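PDB 2FSJ: hypothetical protein Ta0583 from Thermoplasma acidophilum, which polymerizes in the presence of nucleoside triphosphates, best with ATP, into bundles of filaments as an archaeal member of the actin family. Local coordinates for residues N280-N285 against D312-I317; T298-V303 against E316-T321. All blocks are in the same frame, centred on the assembly; numbering follows the deposited sequence.

Interaction 1: N280-N285 against D312-I317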
ATOM      1  N   ASN A 280      -2.578  -1.190 -20.917  1.00 17.16           N
ATOM      2  CA  ASN A 280      -2.757  -2.225 -21.903  1.00 18.44           C
ATOM      3  C   ASN A 280      -2.096  -3.562 -21.468  1.00 19.21           C
ATOM      4  O   ASN A 280      -2.695  -4.650 -21.665  1.00 18.94           O
ATOM      5  CB  ASN A 280      -2.253  -1.754 -23.302  1.00 19.47           C
ATOM      6  CG  ASN A 280      -3.160  -0.711 -23.932  1.00 20.73           C
ATOM      7  OD1 ASN A 280      -4.289  -0.493 -23.480  1.00 26.51           O
ATOM      8  ND2 ASN A 280      -2.698  -0.100 -24.986  1.00 23.08           N
ATOM      9  N   ARG A 281      -0.903  -3.507 -20.856  1.00 18.92           N
ATOM     10  CA  ARG A 281      -0.222  -4.740 -20.449  1.00 19.58           C
ATOM     11  C   ARG A 281      -0.960  -5.411 -19.305  1.00 18.63           C
ATOM     12  O   ARG A 281      -1.089  -6.633 -19.292  1.00 19.38           O
ATOM     13  CB  ARG A 281       1.222  -4.506 -20.020  1.00 20.47           C
ATOM     14  CG  ARG A 281       2.140  -4.213 -21.215  1.00 23.80           C
ATOM     15  CD  ARG A 281       3.578  -4.033 -20.829  1.00 30.89           C
ATOM     16  NE  ARG A 281       4.440  -3.789 -21.994  1.00 35.34           N
ATOM     17  CZ  ARG A 281       5.153  -4.720 -22.652  1.00 39.86           C
ATOM     18  NH1 ARG A 281       5.122  -6.017 -22.301  1.00 40.08           N
ATOM     19  NH2 ARG A 281       5.904  -4.339 -23.680  1.00 40.24           N
ATOM     20  N   ILE A 282      -1.467  -4.622 -18.367  1.00 16.55           N
ATOM     21  CA  ILE A 282      -2.212  -5.191 -17.257  1.00 16.05           C
ATOM     22  C   ILE A 282      -3.498  -5.825 -17.738  1.00 15.27           C
ATOM     23  O   ILE A 282      -3.820  -6.971 -17.353  1.00 14.53           O
ATOM     24  CB  ILE A 282      -2.489  -4.119 -16.177  1.00 15.96           C
ATOM     25  CG1 ILE A 282      -1.180  -3.707 -15.503  1.00 17.62           C
ATOM     26  CG2 ILE A 282      -3.487  -4.619 -15.146  1.00 16.49           C
ATOM     27  CD1 ILE A 282      -1.251  -2.330 -14.872  1.00 18.37           C
ATOM     28  N   ILE A 283      -4.225  -5.109 -18.594  1.00 14.45           N
ATOM     29  CA  ILE A 283      -5.484  -5.607 -19.132  1.00 16.34           C
ATOM     30  C   ILE A 283      -5.272  -6.930 -19.915  1.00 17.72           C
ATOM     31  O   ILE A 283      -6.014  -7.912 -19.744  1.00 17.20           O
ATOM     32  CB  ILE A 283      -6.119  -4.565 -20.019  1.00 16.67           C
ATOM     33  CG1 ILE A 283      -6.671  -3.403 -19.165  1.00 17.19           C
ATOM     34  CG2 ILE A 283      -7.188  -5.212 -20.961  1.00 18.22           C
ATOM     35  CD1 ILE A 283      -6.877  -2.111 -19.952  1.00 18.84           C
ATOM     36  N   GLU A 284      -4.241  -6.966 -20.744  1.00 18.87           N
ATOM     37  CA  GLU A 284      -3.954  -8.185 -21.516  1.00 20.22           C
ATOM     38  C   GLU A 284      -3.637  -9.392 -20.621  1.00 19.44           C
ATOM     39  O   GLU A 284      -4.085 -10.492 -20.871  1.00 19.40           O
ATOM     40  CB  GLU A 284      -2.776  -7.933 -22.462  1.00 21.60           C
ATOM     41  CG  GLU A 284      -2.182  -9.201 -23.024  1.00 27.06           C
ATOM     42  CD  GLU A 284      -0.840  -8.990 -23.719  1.00 36.19           C
ATOM     43  OE1 GLU A 284       0.146  -8.479 -23.061  1.00 43.08           O
ATOM     44  OE2 GLU A 284      -0.772  -9.354 -24.924  1.00 39.55           O
ATOM     45  N   ASN A 285      -2.850  -9.176 -19.576  1.00 19.37           N
ATOM     46  CA  ASN A 285      -2.504 -10.215 -18.626  1.00 19.77           C
ATOM     47  C   ASN A 285      -3.726 -10.691 -17.778  1.00 18.39           C
ATOM     48  O   ASN A 285      -3.938 -11.884 -17.599  1.00 16.76           O
ATOM     49  CB  ASN A 285      -1.354  -9.721 -17.742  1.00 21.05           C
ATOM     50  CG  ASN A 285       0.033 -10.153 -18.244  1.00 26.28           C
ATOM     51  OD1 ASN A 285       0.619  -9.541 -19.170  1.00 35.89           O
ATOM     52  ND2 ASN A 285       0.577 -11.190 -17.627  1.00 29.92           N
ATOM     53  N   ASP A 312      -9.721   3.926 -14.856  1.00 21.54           N
ATOM     54  CA  ASP A 312     -10.851   3.986 -15.772  1.00 22.96           C
ATOM     55  C   ASP A 312     -10.679   3.065 -16.957  1.00 22.27           C
ATOM     56  O   ASP A 312     -11.660   2.554 -17.482  1.00 22.04           O
ATOM     57  CB  ASP A 312     -11.090   5.395 -16.295  1.00 23.15           C
ATOM     58  CG  ASP A 312     -11.761   6.310 -15.262  1.00 25.58           C
ATOM     59  OD1 ASP A 312     -12.241   5.810 -14.230  1.00 28.64           O
ATOM     60  OD2 ASP A 312     -11.852   7.549 -15.435  1.00 34.39           O
ATOM     61  N   ARG A 313      -9.436   2.882 -17.387  1.00 21.13           N
ATOM     62  CA  ARG A 313      -9.133   2.001 -18.486  1.00 20.84           C
ATOM     63  C   ARG A 313      -9.507   0.562 -18.219  1.00 20.54           C
ATOM     64  O   ARG A 313      -9.612  -0.195 -19.173  1.00 21.23           O
ATOM     65  CB  ARG A 313      -7.642   2.011 -18.831  1.00 21.60           C
ATOM     66  CG  ARG A 313      -7.127   3.258 -19.456  1.00 23.99           C
ATOM     67  CD  ARG A 313      -7.641   3.479 -20.900  1.00 27.02           C
ATOM     68  NE  ARG A 313      -7.616   2.269 -21.732  1.00 32.99           N
ATOM     69  CZ  ARG A 313      -6.516   1.620 -22.109  1.00 34.28           C
ATOM     70  NH1 ARG A 313      -5.318   2.048 -21.765  1.00 38.01           N
ATOM     71  NH2 ARG A 313      -6.618   0.543 -22.845  1.00 36.57           N
ATOM     72  N   PHE A 314      -9.659   0.139 -16.962  1.00 19.16           N
ATOM     73  CA  PHE A 314      -9.918  -1.279 -16.709  1.00 19.50           C
ATOM     74  C   PHE A 314     -11.357  -1.707 -17.045  1.00 19.70           C
ATOM     75  O   PHE A 314     -11.653  -2.871 -17.154  1.00 17.89           O
ATOM     76  CB  PHE A 314      -9.554  -1.675 -15.255  1.00 18.35           C
ATOM     77  CG  PHE A 314      -8.132  -1.441 -14.890  1.00 17.79           C
ATOM     78  CD1 PHE A 314      -7.095  -1.692 -15.776  1.00 21.70           C
ATOM     79  CD2 PHE A 314      -7.816  -0.970 -13.629  1.00 21.60           C
ATOM     80  CE1 PHE A 314      -5.765  -1.469 -15.386  1.00 21.72           C
ATOM     81  CE2 PHE A 314      -6.526  -0.761 -13.261  1.00 22.42           C
ATOM     82  CZ  PHE A 314      -5.507  -0.984 -14.137  1.00 20.14           C
ATOM     83  N   GLU A 315     -12.248  -0.742 -17.241  1.00 21.76           N
ATOM     84  CA  GLU A 315     -13.626  -1.054 -17.605  1.00 22.72           C
ATOM     85  C   GLU A 315     -13.737  -1.926 -18.832  1.00 21.75           C
ATOM     86  O   GLU A 315     -14.652  -2.698 -18.952  1.00 21.00           O
ATOM     87  CB  GLU A 315     -14.415   0.204 -17.872  1.00 24.74           C
ATOM     88  CG  GLU A 315     -15.892  -0.111 -18.032  1.00 26.64           C
ATOM     89  CD  GLU A 315     -16.786   1.048 -17.686  1.00 31.69           C
ATOM     90  OE1 GLU A 315     -16.303   2.216 -17.523  1.00 35.67           O
ATOM     91  OE2 GLU A 315     -17.994   0.773 -17.605  1.00 33.47           O
ATOM     92  N   GLU A 316     -12.764  -1.835 -19.726  1.00 21.71           N
ATOM     93  CA  GLU A 316     -12.827  -2.591 -20.949  1.00 21.98           C
ATOM     94  C   GLU A 316     -12.711  -4.102 -20.708  1.00 20.74           C
ATOM     95  O   GLU A 316     -13.154  -4.889 -21.545  1.00 19.89           O
ATOM     96  CB  GLU A 316     -11.816  -2.054 -21.963  1.00 23.14           C
ATOM     97  CG  GLU A 316     -10.398  -2.530 -21.803  1.00 27.13           C
ATOM     98  CD  GLU A 316      -9.484  -1.948 -22.895  1.00 33.55           C
ATOM     99  OE1 GLU A 316      -9.442  -0.701 -23.039  1.00 36.95           O
ATOM    100  OE2 GLU A 316      -8.826  -2.746 -23.595  1.00 37.19           O
ATOM    101  N   ILE A 317     -12.170  -4.519 -19.569  1.00 18.89           N
ATOM    102  CA  ILE A 317     -12.157  -5.947 -19.240  1.00 18.32           C
ATOM    103  C   ILE A 317     -13.607  -6.474 -19.132  1.00 18.78           C
ATOM    104  O   ILE A 317     -13.910  -7.577 -19.571  1.00 19.48           O
ATOM    105  CB  ILE A 317     -11.329  -6.247 -17.911  1.00 18.33           C
ATOM    106  CG1 ILE A 317      -9.870  -5.784 -18.017  1.00 18.55           C
ATOM    107  CG2 ILE A 317     -11.396  -7.712 -17.552  1.00 18.63           C
ATOM    108  CD1 ILE A 317      -9.220  -5.513 -16.717  1.00 20.01           C
TER
HETATM  109  O   HOH W   1      -6.082  -3.164 -24.218  1.00 47.55           O
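In the C-terminal half of this actin-like fold, helix 268-290 packs against the short segment 312-317, which includes a brief 3-10 stretch and follows the ATP-binding residues G305 to N308, and I283 packs between the two. Branched and apolar, it suits a buried helix face: its CD1 lies over one face of the R313 guanidinium and 3.4 Å from R313 O, its CG1 meets the edge of the F314 ring at CD1 (3.8 Å), and its CG2 packs on I317 CG1. I282 adds its CG2 against F314 CE1, while the ring of F314 comes close to S307 of the nucleotide site. Toward solvent the contact turns polar. Bends at chi2 and chi3 (-70° and -44°) fold R313 back so that NH2 reaches both N280 OD1 and, at 3.1 Å, E316 OE1 in a salt bridge; NH1 also forms a salt bridge with E276, on helix 268-290. A leucine in place of R313 would probably leave the E316 carboxylate without its charged mate and N280 free to turn. The bond from R313 NH2 to N280 OD1 is short (2.6 Å) and nearly straight, lying in the guanidinium plane, although the amide plane stands 85° to it.

Interaction 2: T298-V303 against E316-T321; sequences TSLIPV and EIAPGT
The CA atoms of S299 and T321 lie 4.6 Å apart, and next to them L300 N donates a nearly straight hydrogen bond to T321 O (2.9 Å), from above the carbonyl plane. The same oxygen receives a CA-H...O contact from S299 CA at 3.3 Å, so two neighbouring residues of the strand grip it. T321 presses its CB to 3.3 Å from T298 O, and its CG2 lies near that carbonyl too. Strand 297-303 borders the four-stranded sheet of the C-terminal half, paired in parallel with strand 191-197; the segment 316-321 passes the end of the L300 side chain and comes up to the strand's outer edge at T321, through a type II beta turn from A318 to T321. G320 sits in this turn at a positive phi of 89°, where any side chain would collide with the carbonyl oxygen of P319; P319, with phi near -51°, fits the position before it. T321 closes the turn twice over: its N and its OG1 both donate to A318 O, the hydroxyl at 2.6 Å and on a lone pair in the carbonyl plane. A chi1 of 64° sets OG1 between the backbone N and the carbonyl carbon, from where it reaches A318 O while resting 3.4 Å from L300 CG. L300, a long apolar residue reaching off the sheet, lays its CD1 against A318 CB (3.9 Å) and I317 CB, with A318 N also beside it at 3.6 Å.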
ATOM      1  N   THR A 298     -18.929  -9.407 -12.108  1.00 20.38           N
ATOM      2  CA  THR A 298     -19.949  -8.350 -11.952  1.00 20.54           C
ATOM      3  C   THR A 298     -19.431  -7.043 -11.365  1.00 19.10           C
ATOM      4  O   THR A 298     -20.112  -6.063 -11.421  1.00 19.05           O
ATOM      5  CB  THR A 298     -21.096  -8.851 -11.070  1.00 21.31           C
ATOM      6  OG1 THR A 298     -20.572  -9.323  -9.816  1.00 23.48           O
ATOM      7  CG2 THR A 298     -21.756 -10.096 -11.679  1.00 22.67           C
ATOM      8  N   SER A 299     -18.248  -7.030 -10.760  1.00 18.16           N
ATOM      9  CA  SER A 299     -17.661  -5.806 -10.255  1.00 18.34           C
ATOM     10  C   SER A 299     -16.163  -5.817 -10.474  1.00 17.50           C
ATOM     11  O   SER A 299     -15.512  -6.804 -10.131  1.00 16.75           O
ATOM     12  CB  SER A 299     -17.925  -5.608  -8.752  1.00 18.88           C
ATOM     13  OG  SER A 299     -19.222  -5.948  -8.360  1.00 23.35           O
ATOM     14  N   LEU A 300     -15.655  -4.743 -11.081  1.00 16.89           N
ATOM     15  CA  LEU A 300     -14.216  -4.492 -11.287  1.00 17.80           C
ATOM     16  C   LEU A 300     -13.837  -3.334 -10.377  1.00 16.90           C
ATOM     17  O   LEU A 300     -14.455  -2.266 -10.469  1.00 17.55           O
ATOM     18  CB  LEU A 300     -13.916  -4.075 -12.730  1.00 18.11           C
ATOM     19  CG  LEU A 300     -13.768  -5.114 -13.839  1.00 22.56           C
ATOM     20  CD1 LEU A 300     -13.713  -4.421 -15.219  1.00 23.40           C
ATOM     21  CD2 LEU A 300     -12.571  -6.038 -13.659  1.00 24.09           C
ATOM     22  N   ILE A 301     -12.822  -3.522  -9.526  1.00 15.32           N
ATOM     23  CA  ILE A 301     -12.541  -2.598  -8.450  1.00 15.22           C
ATOM     24  C   ILE A 301     -11.071  -2.157  -8.474  1.00 14.45           C
ATOM     25  O   ILE A 301     -10.188  -2.823  -7.933  1.00 13.22           O
ATOM     26  CB  ILE A 301     -12.936  -3.220  -7.091  1.00 15.96           C
ATOM     27  CG1 ILE A 301     -14.395  -3.704  -7.108  1.00 14.66           C
ATOM     28  CG2 ILE A 301     -12.700  -2.233  -5.957  1.00 18.83           C
ATOM     29  CD1 ILE A 301     -14.740  -4.730  -6.039  1.00 19.40           C
ATOM     30  N   PRO A 302     -10.794  -1.066  -9.159  1.00 15.35           N
ATOM     31  CA  PRO A 302      -9.419  -0.564  -9.194  1.00 16.01           C
ATOM     32  C   PRO A 302      -9.074   0.174  -7.915  1.00 17.58           C
ATOM     33  O   PRO A 302      -9.811   1.080  -7.496  1.00 16.81           O
ATOM     34  CB  PRO A 302      -9.415   0.356 -10.395  1.00 17.08           C
ATOM     35  CG  PRO A 302     -10.748   0.006 -11.137  1.00 16.63           C
ATOM     36  CD  PRO A 302     -11.682  -0.319 -10.063  1.00 15.77           C
ATOM     37  N   VAL A 303      -7.964  -0.229  -7.302  1.00 18.60           N
ATOM     38  CA  VAL A 303      -7.471   0.362  -6.072  1.00 19.61           C
ATOM     39  C   VAL A 303      -5.970   0.610  -6.215  1.00 20.71           C
ATOM     40  O   VAL A 303      -5.400   0.384  -7.267  1.00 19.98           O
ATOM     41  CB  VAL A 303      -7.764  -0.489  -4.819  1.00 20.34           C
ATOM     42  CG1 VAL A 303      -9.301  -0.633  -4.530  1.00 22.43           C
ATOM     43  CG2 VAL A 303      -7.077  -1.837  -4.850  1.00 19.85           C
ATOM     44  N   GLU A 316     -12.764  -1.835 -19.726  1.00 21.71           N
ATOM     45  CA  GLU A 316     -12.827  -2.591 -20.949  1.00 21.98           C
ATOM     46  C   GLU A 316     -12.711  -4.102 -20.708  1.00 20.74           C
ATOM     47  O   GLU A 316     -13.154  -4.889 -21.545  1.00 19.89           O
ATOM     48  CB  GLU A 316     -11.816  -2.054 -21.963  1.00 23.14           C
ATOM     49  CG  GLU A 316     -10.398  -2.530 -21.803  1.00 27.13           C
ATOM     50  CD  GLU A 316      -9.484  -1.948 -22.895  1.00 33.55           C
ATOM     51  OE1 GLU A 316      -9.442  -0.701 -23.039  1.00 36.95           O
ATOM     52  OE2 GLU A 316      -8.826  -2.746 -23.595  1.00 37.19           O
ATOM     53  N   ILE A 317     -12.170  -4.519 -19.569  1.00 18.89           N
ATOM     54  CA  ILE A 317     -12.157  -5.947 -19.240  1.00 18.32           C
ATOM     55  C   ILE A 317     -13.607  -6.474 -19.132  1.00 18.78           C
ATOM     56  O   ILE A 317     -13.910  -7.577 -19.571  1.00 19.48           O
ATOM     57  CB  ILE A 317     -11.329  -6.247 -17.911  1.00 18.33           C
ATOM     58  CG1 ILE A 317      -9.870  -5.784 -18.017  1.00 18.55           C
ATOM     59  CG2 ILE A 317     -11.396  -7.712 -17.552  1.00 18.63           C
ATOM     60  CD1 ILE A 317      -9.220  -5.513 -16.717  1.00 20.01           C
ATOM     61  N   ALA A 318     -14.492  -5.712 -18.502  1.00 19.59           N
ATOM     62  CA  ALA A 318     -15.915  -6.094 -18.338  1.00 20.01           C
ATOM     63  C   ALA A 318     -16.848  -4.868 -18.263  1.00 20.86           C
ATOM     64  O   ALA A 318     -17.161  -4.358 -17.194  1.00 19.12           O
ATOM     65  CB  ALA A 318     -16.068  -6.955 -17.121  1.00 20.87           C
ATOM     66  N   PRO A 319     -17.241  -4.363 -19.432  1.00 22.02           N
ATOM     67  CA  PRO A 319     -18.017  -3.127 -19.527  1.00 22.62           C
ATOM     68  C   PRO A 319     -19.255  -3.105 -18.625  1.00 21.64           C
ATOM     69  O   PRO A 319     -19.966  -4.091 -18.516  1.00 22.15           O
ATOM     70  CB  PRO A 319     -18.372  -3.077 -21.026  1.00 22.78           C
ATOM     71  CG  PRO A 319     -17.216  -3.678 -21.655  1.00 21.96           C
ATOM     72  CD  PRO A 319     -16.870  -4.854 -20.771  1.00 23.05           C
ATOM     73  N   GLY A 320     -19.471  -1.999 -17.945  1.00 21.21           N
ATOM     74  CA  GLY A 320     -20.621  -1.874 -17.059  1.00 22.01           C
ATOM     75  C   GLY A 320     -20.420  -2.328 -15.609  1.00 21.97           C
ATOM     76  O   GLY A 320     -21.342  -2.160 -14.800  1.00 22.92           O
ATOM     77  N   THR A 321     -19.236  -2.851 -15.262  1.00 19.42           N
ATOM     78  CA  THR A 321     -19.021  -3.425 -13.944  1.00 18.59           C
ATOM     79  C   THR A 321     -18.107  -2.588 -13.091  1.00 18.94           C
ATOM     80  O   THR A 321     -17.786  -2.977 -11.967  1.00 17.15           O
ATOM     81  CB  THR A 321     -18.412  -4.855 -14.026  1.00 17.91           C
ATOM     82  OG1 THR A 321     -17.107  -4.816 -14.616  1.00 16.02           O
ATOM     83  CG2 THR A 321     -19.228  -5.773 -14.922  1.00 20.01           C
TER

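From the N terminus, the chain runs along helix 268-290, turns into strand 297-303, passes the nucleotide-binding residues and helix 307-310, and enters the loop 312-321. Interaction 1 closes the longer loop, from the helix to 312-317; interaction 2, from the strand to 316-321, begins inside it and ends beyond it, the two overlapping at E316 and I317. The closures therefore cross, neither nesting wholly in the other. Together they seat one connecting segment against both helix 268-290 and the outermost strand of the sheet. Direct contacts join them as well: F314 touches L300 and P302, and E315 OE2 probably accepts a hydrogen bond from G320 N.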